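Local structure of Vlm2 (Streptomyces tsusimaensis, 6ECB) at residues Phe161-Ala164 with Met165-Gly169; Pro198-Ser201 with Ala202-Glu206. The protein is a nonribosomal peptide synthetase of valinomycin biosynthesis whose C-terminal thioesterase domain, the part described here, probably releases the depsipeptide from its carrier. All coordinates share one frame; numbering follows the deposited sequence.

Contact 1 of 2, residues Phe161-Ala164 with Met165-Gly169; sequences FILA and MGIGG
Helix 157-165 ends where Phe161 and Met165, one turn apart, pack together, and after Gly166 the chain turns into the short helix 167-170. The backbone shows the change of path. Met165 N donates to Phe161 O at 2.9 Å (N-H...O 162°) and Gly166 N donates to Ile162 O, both i to i+4 bonds of an alpha helix; Gly168 N instead reaches Leu163 O at 2.9 Å, an i to i+5 bond. Gly166 has psi -91°, outside the helical range, and a water takes the N-H of Ile167 N at 2.9 Å and donates to Ile162 O at 2.7 Å. With no side chain at Gly168, its CA comes to 3.2 Å from Ala164 O in a C-H...O contact. On the side towards Arg175 and Lys179, Met165 lays CG over one face of the Phe161 ring, 3.5 Å from its centroid, a CH-pi contact. Bends at its chi2 and chi3 carry SD to 4.6 Å from the same centroid, obliquely placed, as a Met-aromatic contact. Ile162 O is thus gripped by an amide and a water together, and the water gives Ile167 N an acceptor where the chain leaves the helix, while the Phe161 and Met165 side chains are joined without any polar bond.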
loop_
_atom_site.group_PDB
_atom_site.type_symbol
_atom_site.label_atom_id
_atom_site.label_comp_id
_atom_site.label_asym_id
_atom_site.label_seq_id
_atom_site.Cartn_x
_atom_site.Cartn_y
_atom_site.Cartn_z
ATOM N N PHE A 161 -17.064 -2.207 -10.658
ATOM C CA PHE A 161 -17.148 -1.917 -9.231
ATOM C C PHE A 161 -15.760 -1.853 -8.610
ATOM O O PHE A 161 -15.482 -0.976 -7.782
ATOM C CB PHE A 161 -18.014 -2.971 -8.537
ATOM C CG PHE A 161 -18.053 -2.843 -7.037
ATOM C CD1 PHE A 161 -19.069 -2.130 -6.421
ATOM C CD2 PHE A 161 -17.085 -3.441 -6.245
ATOM C CE1 PHE A 161 -19.111 -2.007 -5.044
ATOM C CE2 PHE A 161 -17.121 -3.321 -4.865
ATOM C CZ PHE A 161 -18.136 -2.606 -4.264
ATOM N N ILE A 162 -14.875 -2.782 -8.995
ATOM C CA ILE A 162 -13.509 -2.781 -8.476
ATOM C C ILE A 162 -12.792 -1.508 -8.896
ATOM O O ILE A 162 -12.083 -0.882 -8.101
ATOM C CB ILE A 162 -12.737 -4.023 -8.972
ATOM C CG1 ILE A 162 -13.381 -5.324 -8.500
ATOM C CG2 ILE A 162 -11.275 -3.935 -8.563
ATOM C CD1 ILE A 162 -13.489 -5.434 -7.041
ATOM N N LEU A 163 -12.928 -1.144 -10.165
ATOM C CA LEU A 163 -12.324 0.090 -10.656
ATOM C C LEU A 163 -12.820 1.277 -9.846
ATOM O O LEU A 163 -12.029 2.082 -9.345
ATOM C CB LEU A 163 -12.656 0.263 -12.135
ATOM C CG LEU A 163 -12.217 1.554 -12.827
ATOM C CD1 LEU A 163 -12.167 1.355 -14.337
ATOM C CD2 LEU A 163 -13.174 2.732 -12.486
ATOM N N ALA A 164 -14.140 1.376 -9.679
ATOM C CA ALA A 164 -14.728 2.522 -8.987
ATOM C C ALA A 164 -14.267 2.594 -7.540
ATOM O O ALA A 164 -13.851 3.653 -7.055
ATOM C CB ALA A 164 -16.249 2.436 -9.045
ATOM N N MET A 165 -14.318 1.465 -6.828
ATOM C CA MET A 165 -14.029 1.494 -5.402
ATOM C C MET A 165 -12.540 1.583 -5.102
ATOM O O MET A 165 -12.163 2.120 -4.058
ATOM C CB MET A 165 -14.619 0.254 -4.712
ATOM C CG MET A 165 -16.150 0.126 -4.809
ATOM S SD MET A 165 -17.100 1.630 -4.419
ATOM C CE MET A 165 -16.440 2.062 -2.822
ATOM N N GLY A 166 -11.683 1.064 -5.979
ATOM C CA GLY A 166 -10.255 1.069 -5.711
ATOM C C GLY A 166 -9.581 2.328 -6.225
ATOM O O GLY A 166 -9.538 3.347 -5.526
ATOM N N ILE A 167 -9.087 2.296 -7.465
ATOM C CA ILE A 167 -8.392 3.470 -7.989
ATOM C C ILE A 167 -9.345 4.657 -8.139
ATOM O O ILE A 167 -8.926 5.813 -7.995
ATOM C CB ILE A 167 -7.659 3.119 -9.303
ATOM C CG1 ILE A 167 -6.787 4.296 -9.746
ATOM C CG2 ILE A 167 -8.650 2.694 -10.404
ATOM C CD1 ILE A 167 -5.596 3.874 -10.556
ATOM N N GLY A 168 -10.633 4.417 -8.422
ATOM C CA GLY A 168 -11.596 5.505 -8.370
ATOM C C GLY A 168 -11.544 6.238 -7.039
ATOM O O GLY A 168 -11.573 7.472 -6.988
ATOM N N GLY A 169 -11.439 5.484 -5.949
ATOM C CA GLY A 169 -11.253 6.100 -4.647
ATOM C C GLY A 169 -9.926 6.825 -4.547
ATOM O O GLY A 169 -9.875 7.989 -4.141
HETATM O O HOH W 1 -9.466 -0.320 -8.651
#

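Contact 2 of 2, residues Pro198-Ser201 with Ala202-Glu206; sequences PRVS and AFLSE
Val200 and Phe203 close a tight turn in the loop before helix 206-220, and the carbonyl of Val200 is its anchor. Val200 O accepts two backbone bonds. Leu204 N donates at 2.9 Å, nearly in line with the carbonyl (C=O...N 170°), whereas Phe203 N, at 3.2 Å, comes from above the carbonyl plane, 46° out of it. The i to i+3 bond with helical phi/psi at Ser201 and Ala202 fits a type I beta turn, which the i to i+4 bond extends by one residue. The Phe203 side chain folds back over this turn. From CB, a chi1 of 62° sets CG between the backbone N and the carbonyl carbon and swings the ring towards Val200. CD2 then lies 3.7 Å from Val200 O, and this oxygen stands 3.7 Å above the ring plane, over its centre. Further out, CE2 meets Val200 CA at 3.8 Å, and CZ ends against Val200 CB at 4.0 Å. An electron-rich oxygen over a ring face gains little by itself, so the two N-H groups probably account for most of its polar stabilisation. A serine in place of Phe203 lacks the ring, and would probably leave Val200 CA and CB without that cover and Tyr208 without its edge-to-face partner. Leu204 next centres an inverse gamma turn, Ser205 N donating to Phe203 O at 2.9 Å, and Ser205 OG caps Tyr208 N at the start of helix 206-220. The ring of Phe203 meets Tyr208 edge-to-face and also touches Leu52 and Ile55, while Val200 and Leu204 rest on Ala194, placing the turn between helices 183-194, 55-60 and 206-220.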
loop_
_atom_site.group_PDB
_atom_site.type_symbol
_atom_site.label_atom_id
_atom_site.label_comp_id
_atom_site.label_asym_id
_atom_site.label_seq_id
_atom_site.Cartn_x
_atom_site.Cartn_y
_atom_site.Cartn_z
ATOM N N PRO A 198 -0.355 16.912 -11.726
ATOM C CA PRO A 198 1.104 16.712 -11.761
ATOM C C PRO A 198 1.605 15.661 -10.781
ATOM O O PRO A 198 2.750 15.209 -10.908
ATOM C CB PRO A 198 1.646 18.105 -11.423
ATOM C CG PRO A 198 0.569 18.731 -10.592
ATOM C CD PRO A 198 -0.723 18.222 -11.154
ATOM N N ARG A 199 0.782 15.260 -9.817
ATOM C CA ARG A 199 1.171 14.209 -8.882
ATOM C C ARG A 199 1.195 12.839 -9.555
ATOM O O ARG A 199 1.978 11.970 -9.156
ATOM C CB ARG A 199 0.205 14.195 -7.693
ATOM C CG ARG A 199 0.237 15.456 -6.800
ATOM C CD ARG A 199 -1.004 15.556 -5.908
ATOM N NE ARG A 199 -2.191 16.029 -6.628
ATOM C CZ ARG A 199 -3.347 16.376 -6.056
ATOM N NH1 ARG A 199 -3.499 16.322 -4.737
ATOM N NH2 ARG A 199 -4.363 16.791 -6.809
ATOM N N VAL A 200 0.352 12.619 -10.567
ATOM C CA VAL A 200 0.226 11.294 -11.164
ATOM C C VAL A 200 0.337 11.285 -12.685
ATOM O O VAL A 200 0.493 10.213 -13.268
ATOM C CB VAL A 200 -1.107 10.646 -10.742
ATOM C CG1 VAL A 200 -1.213 10.601 -9.232
ATOM C CG2 VAL A 200 -2.286 11.419 -11.345
ATOM N N SER A 201 0.244 12.433 -13.357
ATOM C CA SER A 201 0.203 12.424 -14.822
ATOM C C SER A 201 1.476 11.852 -15.435
ATOM O O SER A 201 1.452 11.409 -16.587
ATOM C CB SER A 201 -0.033 13.837 -15.348
ATOM O OG SER A 201 1.069 14.670 -15.064
ATOM N N ALA A 202 2.576 11.842 -14.684
ATOM C CA ALA A 202 3.844 11.356 -15.215
ATOM C C ALA A 202 3.749 9.890 -15.612
ATOM O O ALA A 202 4.349 9.469 -16.609
ATOM C CB ALA A 202 4.949 11.549 -14.177
ATOM N N PHE A 203 3.003 9.096 -14.840
ATOM C CA PHE A 203 2.932 7.665 -15.082
ATOM C C PHE A 203 1.537 7.109 -15.347
ATOM O O PHE A 203 1.438 6.026 -15.926
ATOM C CB PHE A 203 3.528 6.905 -13.893
ATOM C CG PHE A 203 2.799 7.136 -12.610
ATOM C CD1 PHE A 203 1.731 6.342 -12.262
ATOM C CD2 PHE A 203 3.182 8.159 -11.748
ATOM C CE1 PHE A 203 1.053 6.541 -11.071
ATOM C CE2 PHE A 203 2.507 8.360 -10.542
ATOM C CZ PHE A 203 1.441 7.556 -10.209
ATOM N N LEU A 204 0.464 7.801 -14.965
ATOM C CA LEU A 204 -0.875 7.210 -15.047
ATOM C C LEU A 204 -1.482 7.437 -16.437
ATOM O O LEU A 204 -2.427 8.198 -16.647
ATOM C CB LEU A 204 -1.748 7.757 -13.931
ATOM C CG LEU A 204 -3.144 7.169 -13.741
ATOM C CD1 LEU A 204 -3.288 5.777 -14.298
ATOM C CD2 LEU A 204 -3.471 7.188 -12.262
ATOM N N SER A 205 -0.942 6.691 -17.394
ATOM C CA SER A 205 -1.397 6.677 -18.774
ATOM C C SER A 205 -2.511 5.647 -18.972
ATOM O O SER A 205 -2.826 4.859 -18.080
ATOM C CB SER A 205 -0.237 6.320 -19.686
ATOM O OG SER A 205 0.274 5.070 -19.250
ATOM N N GLU A 206 -3.088 5.643 -20.176
ATOM C CA GLU A 206 -4.068 4.613 -20.525
ATOM C C GLU A 206 -3.478 3.218 -20.341
ATOM O O GLU A 206 -4.120 2.322 -19.776
ATOM C CB GLU A 206 -4.538 4.810 -21.965
ATOM C CG GLU A 206 -5.562 3.780 -22.409
ATOM C CD GLU A 206 -5.911 3.907 -23.878
ATOM O OE1 GLU A 206 -5.698 4.998 -24.445
ATOM O OE2 GLU A 206 -6.379 2.904 -24.461
#

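Both contacts are local turns in the mainly helical insertion between strands 134-137 and 237-241, the place where alpha/beta-hydrolase thioesterases carry their lid. Their centres lie about 17 Å apart, yet they meet where Ile167 CD1 approaches Leu204 CD2 at 4.3 Å. Helix 183-194 supports both, and helix 206-220 packs against contact 1 and begins at Glu206, the last residue of contact 2. Each mixes buried residues with an exposed edge: contact 1 has five buried, contact 2 only Val200 and Leu204. Contact 1 sets a thioether chain over an aromatic face and bridges a helix break by water; contact 2 gathers amide donors on one carbonyl, and its Arg199 reaches Glu56 by a salt bridge.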